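PDB 6M6T: 4-alpha-glucanotransferase, which belongs to the amylomaltase family of carbohydrate-active enzymes and has a TIM-barrel fold. Local coordinates for residues R5-L10 / E489-Y494; V33-E38 / N482-L487. All coordinates share one frame; numbering follows the deposited sequence.

Contact 1: R5-L10 / E489-Y494; sequences RASGVL and EITTIY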
# COMPACT_ATOMS: atom_id res chain seq x y z
N ARG A 5 -13.33 21.08 3.20
CA ARG A 5 -12.86 20.10 4.16
C ARG A 5 -13.54 18.76 3.93
O ARG A 5 -14.57 18.67 3.26
CB ARG A 5 -13.09 20.57 5.59
CG ARG A 5 -12.06 21.57 6.10
CD ARG A 5 -12.62 22.42 7.24
NE ARG A 5 -12.74 21.68 8.49
CZ ARG A 5 -11.84 21.73 9.47
NH1 ARG A 5 -10.77 22.50 9.32
NH2 ARG A 5 -12.01 21.03 10.58
N ALA A 6 -12.94 17.70 4.48
CA ALA A 6 -13.36 16.33 4.23
C ALA A 6 -12.63 15.41 5.20
O ALA A 6 -11.75 15.83 5.96
CB ALA A 6 -13.10 15.90 2.79
N SER A 7 -13.02 14.13 5.18
CA SER A 7 -12.41 13.13 6.04
C SER A 7 -12.52 11.78 5.36
O SER A 7 -13.20 11.61 4.34
CB SER A 7 -13.05 13.09 7.43
OG SER A 7 -13.98 12.03 7.52
N GLY A 8 -11.79 10.82 5.92
CA GLY A 8 -11.73 9.50 5.32
C GLY A 8 -11.24 8.49 6.34
O GLY A 8 -10.83 8.84 7.45
N VAL A 9 -11.28 7.24 5.93
CA VAL A 9 -10.96 6.12 6.81
C VAL A 9 -9.81 5.35 6.19
O VAL A 9 -9.73 5.20 4.97
CB VAL A 9 -12.22 5.25 7.05
CG1 VAL A 9 -11.90 3.88 7.62
CG2 VAL A 9 -13.18 5.98 7.99
N LEU A 10 -8.88 4.89 7.05
CA LEU A 10 -7.69 4.16 6.62
C LEU A 10 -7.86 2.67 6.95
O LEU A 10 -7.68 2.23 8.09
CB LEU A 10 -6.43 4.72 7.28
CG LEU A 10 -5.16 3.95 6.93
CD1 LEU A 10 -4.63 4.35 5.55
CD2 LEU A 10 -4.10 4.17 7.97
N GLU A 489 -20.69 11.87 13.98
CA GLU A 489 -20.75 13.05 14.83
C GLU A 489 -19.51 13.92 14.65
O GLU A 489 -19.62 15.11 14.37
CB GLU A 489 -20.93 12.67 16.30
CG GLU A 489 -20.92 13.86 17.24
CD GLU A 489 -20.75 13.44 18.68
OE1 GLU A 489 -20.74 14.31 19.59
OE2 GLU A 489 -20.62 12.22 18.90
N ILE A 490 -18.32 13.34 14.81
CA ILE A 490 -17.13 14.16 14.65
C ILE A 490 -17.04 14.70 13.22
O ILE A 490 -16.47 15.78 12.99
CB ILE A 490 -15.84 13.41 15.05
CG1 ILE A 490 -15.51 12.30 14.05
CG2 ILE A 490 -15.93 12.90 16.48
CD1 ILE A 490 -14.55 11.33 14.60
N THR A 491 -17.62 14.00 12.25
CA THR A 491 -17.57 14.53 10.90
C THR A 491 -18.51 15.73 10.72
O THR A 491 -18.19 16.66 9.97
CB THR A 491 -17.85 13.41 9.89
OG1 THR A 491 -16.87 12.38 10.05
CG2 THR A 491 -17.79 13.93 8.48
N THR A 492 -19.65 15.74 11.42
CA THR A 492 -20.59 16.86 11.33
C THR A 492 -20.16 18.06 12.19
O THR A 492 -20.19 19.20 11.74
CB THR A 492 -22.00 16.42 11.73
OG1 THR A 492 -22.22 15.07 11.31
CG2 THR A 492 -23.05 17.30 11.08
N ILE A 493 -19.77 17.81 13.44
CA ILE A 493 -19.40 18.88 14.37
C ILE A 493 -18.27 19.72 13.80
O ILE A 493 -18.27 20.95 13.93
CB ILE A 493 -19.03 18.28 15.73
CG1 ILE A 493 -20.27 17.68 16.41
CG2 ILE A 493 -18.36 19.32 16.63
CD1 ILE A 493 -21.18 18.70 17.05
N TYR A 494 -17.28 19.10 13.17
CA TYR A 494 -16.11 19.85 12.74
C TYR A 494 -16.13 20.17 11.26
O TYR A 494 -15.08 20.54 10.71
CB TYR A 494 -14.85 19.10 13.11
CG TYR A 494 -14.69 19.03 14.58
CD1 TYR A 494 -14.42 20.17 15.31
CD2 TYR A 494 -14.82 17.83 15.26
CE1 TYR A 494 -14.27 20.13 16.68
CE2 TYR A 494 -14.67 17.78 16.64
CZ TYR A 494 -14.40 18.94 17.34
OH TYR A 494 -14.25 18.91 18.72

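Contact 2: V33-E38 / N482-L487; sequences VDFLVE and NRKAFL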
# COMPACT_ATOMS: atom_id res chain seq x y z
N VAL A 33 -18.02 0.53 1.65
CA VAL A 33 -18.41 1.75 0.95
C VAL A 33 -19.72 2.29 1.52
O VAL A 33 -19.84 3.48 1.83
CB VAL A 33 -18.52 1.50 -0.57
CG1 VAL A 33 -18.59 2.81 -1.34
CG2 VAL A 33 -17.37 0.67 -1.06
N ASP A 34 -20.73 1.40 1.63
CA ASP A 34 -22.03 1.77 2.19
C ASP A 34 -21.86 2.46 3.54
O ASP A 34 -22.54 3.46 3.84
CB ASP A 34 -22.90 0.51 2.34
CG ASP A 34 -23.60 0.08 1.03
OD1 ASP A 34 -23.92 0.95 0.19
OD2 ASP A 34 -23.84 -1.15 0.85
N PHE A 35 -20.93 1.95 4.35
CA PHE A 35 -20.69 2.53 5.67
C PHE A 35 -20.00 3.89 5.56
O PHE A 35 -20.22 4.77 6.40
CB PHE A 35 -19.87 1.57 6.52
CG PHE A 35 -18.87 2.24 7.40
CD1 PHE A 35 -19.26 2.83 8.58
CD2 PHE A 35 -17.53 2.29 7.04
CE1 PHE A 35 -18.33 3.47 9.39
CE2 PHE A 35 -16.59 2.94 7.85
CZ PHE A 35 -16.99 3.52 9.02
N LEU A 36 -19.17 4.08 4.54
CA LEU A 36 -18.51 5.37 4.39
C LEU A 36 -19.52 6.44 4.00
O LEU A 36 -19.45 7.58 4.47
CB LEU A 36 -17.37 5.29 3.37
CG LEU A 36 -16.20 4.41 3.82
CD1 LEU A 36 -14.97 4.47 2.87
CD2 LEU A 36 -15.82 4.80 5.23
N VAL A 37 -20.49 6.08 3.15
CA VAL A 37 -21.54 7.05 2.80
C VAL A 37 -22.56 7.23 3.92
O VAL A 37 -23.25 8.26 3.95
CB VAL A 37 -22.32 6.69 1.51
CG1 VAL A 37 -21.36 6.28 0.39
CG2 VAL A 37 -23.39 5.63 1.78
N GLU A 38 -22.71 6.25 4.81
CA GLU A 38 -23.54 6.47 5.99
C GLU A 38 -23.01 7.62 6.83
O GLU A 38 -23.78 8.48 7.28
CB GLU A 38 -23.60 5.22 6.86
CG GLU A 38 -24.47 4.13 6.38
CD GLU A 38 -24.49 3.04 7.41
OE1 GLU A 38 -23.92 1.95 7.17
OE2 GLU A 38 -25.07 3.30 8.50
N ASN A 482 -23.00 2.40 17.33
CA ASN A 482 -22.43 3.43 18.19
C ASN A 482 -21.11 3.96 17.63
O ASN A 482 -20.90 5.18 17.57
CB ASN A 482 -22.26 2.85 19.61
CG ASN A 482 -21.34 3.65 20.50
OD1 ASN A 482 -20.11 3.49 20.44
ND2 ASN A 482 -21.93 4.48 21.36
N ARG A 483 -20.21 3.07 17.18
CA ARG A 483 -18.98 3.53 16.53
C ARG A 483 -19.30 4.39 15.31
O ARG A 483 -18.71 5.46 15.11
CB ARG A 483 -18.09 2.35 16.11
CG ARG A 483 -17.71 1.37 17.20
CD ARG A 483 -17.12 2.06 18.41
NE ARG A 483 -16.46 1.10 19.29
CZ ARG A 483 -16.41 1.22 20.62
NH1 ARG A 483 -16.99 2.27 21.21
NH2 ARG A 483 -15.78 0.30 21.35
N LYS A 484 -20.25 3.92 14.49
CA LYS A 484 -20.62 4.66 13.29
C LYS A 484 -21.19 6.02 13.65
O LYS A 484 -20.91 7.02 12.98
CB LYS A 484 -21.63 3.85 12.46
CG LYS A 484 -21.03 2.60 11.82
CD LYS A 484 -22.03 1.45 11.67
CE LYS A 484 -22.67 1.44 10.30
NZ LYS A 484 -23.75 2.45 10.29
N ALA A 485 -22.01 6.08 14.70
CA ALA A 485 -22.60 7.35 15.12
C ALA A 485 -21.53 8.31 15.62
O ALA A 485 -21.60 9.52 15.35
CB ALA A 485 -23.64 7.10 16.21
N PHE A 486 -20.53 7.78 16.31
CA PHE A 486 -19.40 8.60 16.75
C PHE A 486 -18.68 9.22 15.57
O PHE A 486 -18.35 10.42 15.57
CB PHE A 486 -18.43 7.75 17.57
CG PHE A 486 -17.14 8.45 17.83
CD1 PHE A 486 -17.11 9.62 18.57
CD2 PHE A 486 -15.96 7.97 17.29
CE1 PHE A 486 -15.92 10.28 18.79
CE2 PHE A 486 -14.78 8.63 17.51
CZ PHE A 486 -14.75 9.79 18.25
N LEU A 487 -18.38 8.40 14.55
CA LEU A 487 -17.67 8.94 13.39
C LEU A 487 -18.52 9.98 12.68
O LEU A 487 -18.03 11.07 12.34
CB LEU A 487 -17.26 7.81 12.43
CG LEU A 487 -16.51 8.20 11.13
CD1 LEU A 487 -15.30 9.08 11.43
CD2 LEU A 487 -16.11 7.01 10.29

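Contact 1: R5-L10 / E489-Y494
R5 lays the edge of its guanidinium against the backbone carbonyl of Y494, just where helix 481-493 ends, and so joins the chain leading into the first strand of the TIM barrel, 6-10, to the last helix. R5 NH2 hydrogen-bonds to Y494 O at 3.1 Å; the donor lies in the carbonyl plane, with a C=O...N angle of 154°, although the oxygen stands 22° out of the guanidinium plane. R5 NE reaches the same Y494 O only weakly, at 3.4 Å, so the grip is an uneven two-donor one. A bend at chi3 (73°) in the R5 chain turns these two nitrogens to Y494, where the partial negative charge of the helix end would probably favour the arginine. R5 NH1 has a weak bond to T439 O, while R496 brings a like charge close.

Two residues along the chain, S7 points at T491, with CA atoms 7.2 Å apart. Their hydroxyls approach without bonding and have partners elsewhere: T491 OG1 is tied to L487 O one turn back and to Q41 NE2, and S7 OG weakly to Y437 OH. S7 OG and T491 OG1 themselves are 3.9 Å apart.

Contact 2: V33-E38 / N482-L487
The axes of helix segments 33-38 and 482-487 approach to 10.5 Å with 48° between their N-to-C directions, and F35 and K484 form the nearest CA pair, 7.9 Å apart. Across that gap the ring of F35 carries the apolar part of the contact, meeting two side chains of the facing helix. K484 CG approaches ring atom CD1 of F35 at 3.7 Å, obliquely, so it is the aliphatic stem of the lysine that packs here. Farther out on the same ring, F35 CZ meets L487 CD2 at 3.8 Å, also obliquely, the two side chains crossing at about a right angle. L487 CG is anti to the backbone N (chi1 179°), an orientation that carries the isopropyl end, through CD2, across to the ring. M448 also touches F35, and L451 touches L487, so the short helix 448-451 adds to this apolar patch.

Helix 27-38 is the connection of a right-handed beta-alpha-beta crossover between barrel strands 6-10 and 43-45, as expected of a TIM barrel; helix 481-493, the last of the chain, packs beside it on the outside of the barrel.

At the other side of the ring, toward its CB end, the contact turns polar. K484 bends at chi2, chi3 and chi4, which swings its ammonium group away from the ring and back to E38, whose chain is extended beyond CG. The two form a salt bridge through K484 NZ and E38 OE2, though the modelled separation of 2.4 Å is too short to be trusted at this resolution. K484 NZ has a second carboxylate partner in E481, so its charge is probably shared between both acids. One turn after K484, K488 NZ hydrogen-bonds to the main-chain O of E38.

From the N terminus, the chain runs through strand 6-10 into helix 27-38, then through the rest of the barrel to helix 481-493, which returns to both. Contact 1 closes the outer loop, with 478 residues between its segments; contact 2 closes a loop of 443 residues nested inside it. Because helix 481-493 serves both, its earlier part meeting helix 27-38 and its end meeting segment 5-10, the last helix is joined to the first strand and first helix. The centres of the contacts lie about 10 Å apart, and V9, on the strand of contact 1, packs through CG2 on L487 CD2 at 3.9 Å and on L36 CD2 at 4.0 Å, both in contact 2's segments.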